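Local coordinates for secreted protein (Streptomyces lividans TK24, PDB 5LXZ) that is probably a copper-radical oxidase of the galactose oxidase-like AA5 family, here an engineered variant with copper bound, at residues R35-N47 and D54-K66. The protein carries 1 engineered substitution. Sequence-based numbering, arbitrary orientation.
Sequences RTGKVLMVAGSGN and DKQYDTRIWDPVK
Val39 and Trp62, and next to them Met41 and Arg60, are hydrogen-bonded pairs of the antiparallel strands 39-44 and 58-62. Each pair exchanges two nearly straight N-H to O bonds. Leu40-Ile61 and Val42-Thr59 are the non-hydrogen-bonded pairs. Beyond Val42 the register slips by one residue. Ala43 N and Gly44 N both donate to Asp58 O, at 2.9 and 3.0 Å, and Asp58 N returns a bond to Gly44 O. Gly44 has positive phi (59°) at this bulge, which favours glycine.

On one face, CG2 of Val39 reaches CE3 of Trp62 at 3.7 Å. With CG anti to the backbone N (chi1 171°), the Trp62 ring lies beside Val39. Met41 SD packs on Trp62 CB at 3.8 Å. It also lies 5.3 Å from the centroid of the five-membered ring of Trp62, an oblique Met-aromatic contact. Ile496 and Ile498, from strand 496-500 of another sheet, touch Met41 and Trp62 respectively. On the other face, Leu40 CD1 presses on Thr59 CG2 at 3.3 Å, tighter than usual. Thr59 OG1 is hydrogen-bonded to Thr74 and Tyr236.

Next to the bulge, Arg60 turns back along its own strand. NH1 and NH2 grip Asp58 OD1 in a salt bridge, and NE bonds to Tyr24 O. One water joins Gly44 O to Asp58 OD2. The Ser45 side chain, about 9 Å from a copper ion, bonds through OG to Tyr100 and Asp77. At the far end, Lys38 CD rests on Ile61 CG2 (3.8 Å), while NZ forms a salt bridge with Glu234. A water bonded to Asp63 OD2 is also a weak partner of Lys38 NZ. Asp63 OD1 accepts from Val65 N and Lys66 N, an Asx motif that includes an Asx turn.

The two segments supply adjacent strands of an antiparallel sheet with a classic beta bulge, consistent with a blade of the Kelch-type beta-propeller of galactose oxidase relatives.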
loop_
_atom_site.group_PDB
_atom_site.type_symbol
_atom_site.label_atom_id
_atom_site.label_comp_id
_atom_site.label_asym_id
_atom_site.label_seq_id
_atom_site.Cartn_x
_atom_site.Cartn_y
_atom_site.Cartn_z
ATOM N N ARG A 35 -10.050 -10.806 12.207
ATOM C CA ARG A 35 -9.840 -11.726 13.325
ATOM C C ARG A 35 -10.889 -12.808 13.438
ATOM O O ARG A 35 -10.707 -13.761 14.159
ATOM C CB ARG A 35 -9.673 -10.948 14.620
ATOM C CG ARG A 35 -10.869 -10.142 15.090
ATOM C CD ARG A 35 -11.701 -10.916 16.058
ATOM N NE ARG A 35 -12.560 -10.009 16.829
ATOM C CZ ARG A 35 -13.417 -10.424 17.752
ATOM N NH1 ARG A 35 -13.555 -11.707 18.008
ATOM N NH2 ARG A 35 -14.098 -9.529 18.449
ATOM N N THR A 36 -12.003 -12.652 12.727
ATOM C CA THR A 36 -13.004 -13.701 12.561
ATOM C C THR A 36 -12.615 -14.814 11.617
ATOM O O THR A 36 -13.336 -15.790 11.481
ATOM C CB THR A 36 -14.305 -13.078 12.054
ATOM O OG1 THR A 36 -13.990 -12.335 10.855
ATOM C CG2 THR A 36 -14.870 -12.135 13.080
ATOM N N GLY A 37 -11.471 -14.679 10.927
ATOM C CA GLY A 37 -11.044 -15.618 9.949
ATOM C C GLY A 37 -11.562 -15.327 8.552
ATOM O O GLY A 37 -11.210 -16.040 7.626
ATOM N N LYS A 38 -12.370 -14.284 8.410
ATOM C CA LYS A 38 -12.911 -13.899 7.124
ATOM C C LYS A 38 -12.078 -12.782 6.526
ATOM O O LYS A 38 -11.326 -12.101 7.247
ATOM C CB LYS A 38 -14.348 -13.480 7.307
ATOM C CG LYS A 38 -15.157 -14.653 7.884
ATOM C CD LYS A 38 -16.595 -14.301 7.957
ATOM C CE LYS A 38 -17.391 -15.309 8.770
ATOM N NZ LYS A 38 -18.810 -14.846 8.762
ATOM N N VAL A 39 -12.207 -12.605 5.221
ATOM C CA VAL A 39 -11.436 -11.593 4.502
ATOM C C VAL A 39 -12.349 -10.499 4.031
ATOM O O VAL A 39 -13.344 -10.762 3.335
ATOM C CB VAL A 39 -10.701 -12.205 3.315
ATOM C CG1 VAL A 39 -9.893 -11.165 2.565
ATOM C CG2 VAL A 39 -9.811 -13.361 3.762
ATOM N N LEU A 40 -12.004 -9.267 4.393
ATOM C CA LEU A 40 -12.670 -8.075 3.901
ATOM C C LEU A 40 -12.044 -7.717 2.555
ATOM O O LEU A 40 -10.819 -7.613 2.451
ATOM C CB LEU A 40 -12.483 -6.934 4.879
ATOM C CG LEU A 40 -13.131 -5.617 4.464
ATOM C CD1 LEU A 40 -14.627 -5.732 4.575
ATOM C CD2 LEU A 40 -12.541 -4.458 5.284
ATOM N N MET A 41 -12.861 -7.575 1.523
ATOM C CA MET A 41 -12.401 -7.252 0.181
ATOM C C MET A 41 -13.075 -5.963 -0.248
ATOM O O MET A 41 -14.316 -5.923 -0.407
ATOM C CB MET A 41 -12.749 -8.403 -0.757
ATOM C CG MET A 41 -12.120 -9.716 -0.301
ATOM S SD MET A 41 -12.678 -11.157 -1.218
ATOM C CE MET A 41 -11.714 -10.869 -2.699
ATOM N N VAL A 42 -12.299 -4.915 -0.464
ATOM C CA VAL A 42 -12.847 -3.598 -0.706
ATOM C C VAL A 42 -12.542 -3.161 -2.131
ATOM O O VAL A 42 -11.398 -3.156 -2.571
ATOM C CB VAL A 42 -12.319 -2.540 0.277
ATOM C CG1 VAL A 42 -13.027 -1.221 0.066
ATOM C CG2 VAL A 42 -12.472 -3.001 1.713
ATOM N N ALA A 43 -13.612 -2.847 -2.847
ATOM C CA ALA A 43 -13.511 -2.278 -4.151
ATOM C C ALA A 43 -13.772 -0.791 -4.155
ATOM O O ALA A 43 -13.181 -0.082 -4.941
ATOM C CB ALA A 43 -14.513 -2.965 -5.081
ATOM N N GLY A 44 -14.686 -0.309 -3.320
ATOM C CA GLY A 44 -15.195 1.040 -3.536
ATOM C C GLY A 44 -15.818 1.074 -4.923
ATOM O O GLY A 44 -16.496 0.115 -5.306
ATOM N N SER A 45 -15.567 2.136 -5.673
ATOM C CA SER A 45 -16.033 2.201 -7.048
ATOM C C SER A 45 -15.173 1.374 -7.998
ATOM O O SER A 45 -15.504 1.222 -9.169
ATOM C CB SER A 45 -16.109 3.641 -7.528
ATOM O OG SER A 45 -14.833 4.244 -7.436
ATOM N N GLY A 46 -14.067 0.821 -7.509
ATOM C CA GLY A 46 -13.340 -0.203 -8.252
ATOM C C GLY A 46 -12.492 0.342 -9.383
ATOM O O GLY A 46 -12.175 -0.400 -10.329
ATOM N N ASN A 47 -12.093 1.610 -9.311
ATOM C CA ASN A 47 -11.430 2.287 -10.405
ATOM C C ASN A 47 -12.217 2.133 -11.714
ATOM O O ASN A 47 -11.670 1.793 -12.758
ATOM C CB ASN A 47 -9.992 1.811 -10.589
ATOM C CG ASN A 47 -9.168 2.771 -11.438
ATOM O OD1 ASN A 47 -9.454 3.969 -11.518
ATOM N ND2 ASN A 47 -8.132 2.275 -12.053
ATOM N N ASP A 54 -21.913 6.887 -10.618
ATOM C CA ASP A 54 -23.151 6.398 -10.033
ATOM C C ASP A 54 -23.095 6.243 -8.523
ATOM O O ASP A 54 -24.072 5.849 -7.924
ATOM C CB ASP A 54 -23.510 5.055 -10.642
ATOM C CG ASP A 54 -24.002 5.170 -12.079
ATOM O OD1 ASP A 54 -24.292 6.306 -12.551
ATOM O OD2 ASP A 54 -24.044 4.113 -12.707
ATOM N N LYS A 55 -21.940 6.502 -7.923
ATOM C CA LYS A 55 -21.748 6.284 -6.495
ATOM C C LYS A 55 -22.057 4.850 -6.138
ATOM O O LYS A 55 -22.684 4.578 -5.138
ATOM C CB LYS A 55 -22.546 7.310 -5.656
ATOM C CG LYS A 55 -22.251 8.759 -6.048
ATOM C CD LYS A 55 -23.020 9.786 -5.203
ATOM C CE LYS A 55 -22.602 11.188 -5.606
ATOM N NZ LYS A 55 -23.169 12.213 -4.682
ATOM N N GLN A 56 -21.576 3.931 -6.986
ATOM C CA GLN A 56 -21.711 2.506 -6.770
ATOM C C GLN A 56 -20.421 1.985 -6.092
ATOM O O GLN A 56 -19.368 1.979 -6.721
ATOM C CB GLN A 56 -21.912 1.811 -8.124
ATOM C CG GLN A 56 -21.929 0.296 -8.043
ATOM C CD GLN A 56 -22.998 -0.206 -7.109
ATOM O OE1 GLN A 56 -24.149 0.260 -7.159
ATOM N NE2 GLN A 56 -22.646 -1.159 -6.239
ATOM N N TYR A 57 -20.541 1.600 -4.830
ATOM C CA TYR A 57 -19.380 1.248 -4.001
ATOM C C TYR A 57 -19.572 -0.140 -3.459
ATOM O O TYR A 57 -20.653 -0.491 -2.992
ATOM C CB TYR A 57 -19.250 2.196 -2.810
ATOM C CG TYR A 57 -19.270 3.648 -3.169
ATOM C CD1 TYR A 57 -18.593 4.145 -4.264
ATOM C CD2 TYR A 57 -20.026 4.524 -2.395
ATOM C CE1 TYR A 57 -18.665 5.487 -4.586
ATOM C CE2 TYR A 57 -20.051 5.853 -2.681
ATOM C CZ TYR A 57 -19.380 6.343 -3.763
ATOM O OH TYR A 57 -19.390 7.685 -4.099
ATOM N N ASP A 58 -18.533 -0.968 -3.546
ATOM C CA ASP A 58 -18.664 -2.357 -3.223
ATOM C C ASP A 58 -17.606 -2.849 -2.209
ATOM O O ASP A 58 -16.429 -2.476 -2.283
ATOM C CB ASP A 58 -18.533 -3.189 -4.516
ATOM C CG ASP A 58 -19.822 -3.173 -5.347
ATOM O OD1 ASP A 58 -20.737 -3.965 -5.052
ATOM O OD2 ASP A 58 -19.902 -2.380 -6.275
ATOM N N THR A 59 -18.059 -3.696 -1.316
ATOM C CA THR A 59 -17.252 -4.458 -0.387
ATOM C C THR A 59 -17.815 -5.858 -0.317
ATOM O O THR A 59 -19.039 -6.052 -0.423
ATOM C CB THR A 59 -17.306 -3.824 1.024
ATOM O OG1 THR A 59 -16.760 -2.514 0.947
ATOM C CG2 THR A 59 -16.544 -4.640 2.069
ATOM N N ARG A 60 -16.928 -6.844 -0.143
ATOM C CA ARG A 60 -17.308 -8.202 0.192
ATOM C C ARG A 60 -16.668 -8.697 1.459
ATOM O O ARG A 60 -15.595 -8.250 1.831
ATOM C CB ARG A 60 -16.952 -9.169 -0.933
ATOM C CG ARG A 60 -17.411 -8.754 -2.325
ATOM C CD ARG A 60 -18.910 -8.826 -2.480
ATOM N NE ARG A 60 -19.253 -8.326 -3.815
ATOM C CZ ARG A 60 -19.761 -7.136 -4.131
ATOM N NH1 ARG A 60 -20.101 -6.243 -3.219
ATOM N NH2 ARG A 60 -19.970 -6.830 -5.411
ATOM N N ILE A 61 -17.316 -9.648 2.117
ATOM C CA ILE A 61 -16.698 -10.503 3.129
ATOM C C ILE A 61 -16.712 -11.917 2.612
ATOM O O ILE A 61 -17.784 -12.439 2.224
ATOM C CB ILE A 61 -17.453 -10.439 4.439
ATOM C CG1 ILE A 61 -17.243 -9.081 5.050
ATOM C CG2 ILE A 61 -17.009 -11.577 5.391
ATOM C CD1 ILE A 61 -18.027 -8.881 6.301
ATOM N N TRP A 62 -15.535 -12.539 2.579
ATOM C CA TRP A 62 -15.354 -13.868 2.061
ATOM C C TRP A 62 -14.922 -14.759 3.199
ATOM O O TRP A 62 -13.999 -14.425 3.950
ATOM C CB TRP A 62 -14.307 -13.849 0.968
ATOM C CG TRP A 62 -13.856 -15.189 0.482
ATOM C CD1 TRP A 62 -14.634 -16.193 -0.024
ATOM C CD2 TRP A 62 -12.510 -15.664 0.429
ATOM N NE1 TRP A 62 -13.852 -17.278 -0.379
ATOM C CE2 TRP A 62 -12.541 -16.972 -0.126
ATOM C CE3 TRP A 62 -11.276 -15.119 0.821
ATOM C CZ2 TRP A 62 -11.379 -17.749 -0.298
ATOM C CZ3 TRP A 62 -10.123 -15.886 0.649
ATOM C CH2 TRP A 62 -10.183 -17.175 0.088
ATOM N N ASP A 63 -15.618 -15.891 3.365
ATOM C CA ASP A 63 -15.261 -16.879 4.371
ATOM C C ASP A 63 -14.473 -17.953 3.649
ATOM O O ASP A 63 -15.044 -18.718 2.860
ATOM C CB ASP A 63 -16.523 -17.428 5.014
ATOM C CG ASP A 63 -16.250 -18.476 6.061
ATOM O OD1 ASP A 63 -15.196 -19.097 6.048
ATOM O OD2 ASP A 63 -17.136 -18.672 6.913
ATOM N N PRO A 64 -13.154 -18.008 3.869
ATOM C CA PRO A 64 -12.375 -18.992 3.141
ATOM C C PRO A 64 -12.650 -20.433 3.555
ATOM O O PRO A 64 -12.352 -21.312 2.752
ATOM C CB PRO A 64 -10.921 -18.604 3.412
ATOM C CG PRO A 64 -10.952 -17.659 4.530
ATOM C CD PRO A 64 -12.315 -17.094 4.673
ATOM N N VAL A 65 -13.189 -20.671 4.743
ATOM C CA VAL A 65 -13.408 -22.046 5.224
ATOM C C VAL A 65 -14.672 -22.586 4.531
ATOM O O VAL A 65 -14.658 -23.652 3.919
ATOM C CB VAL A 65 -13.520 -22.095 6.759
ATOM C CG1 VAL A 65 -13.862 -23.505 7.254
ATOM C CG2 VAL A 65 -12.199 -21.655 7.405
ATOM N N LYS A 66 -15.733 -21.808 4.614
ATOM C CA LYS A 66 -17.041 -22.165 4.029
ATOM C C LYS A 66 -17.136 -21.922 2.530
ATOM O O LYS A 66 -18.003 -22.487 1.875
ATOM C CB LYS A 66 -18.152 -21.436 4.761
ATOM C CG LYS A 66 -18.240 -21.825 6.228
ATOM C CD LYS A 66 -19.582 -21.512 6.855
ATOM C CE LYS A 66 -19.668 -22.151 8.230
ATOM N NZ LYS A 66 -20.932 -21.746 8.892
HETATM O O HOH W 1 -19.435 -17.526 6.699
HETATM O O HOH W 2 -17.615 -1.255 -7.428
#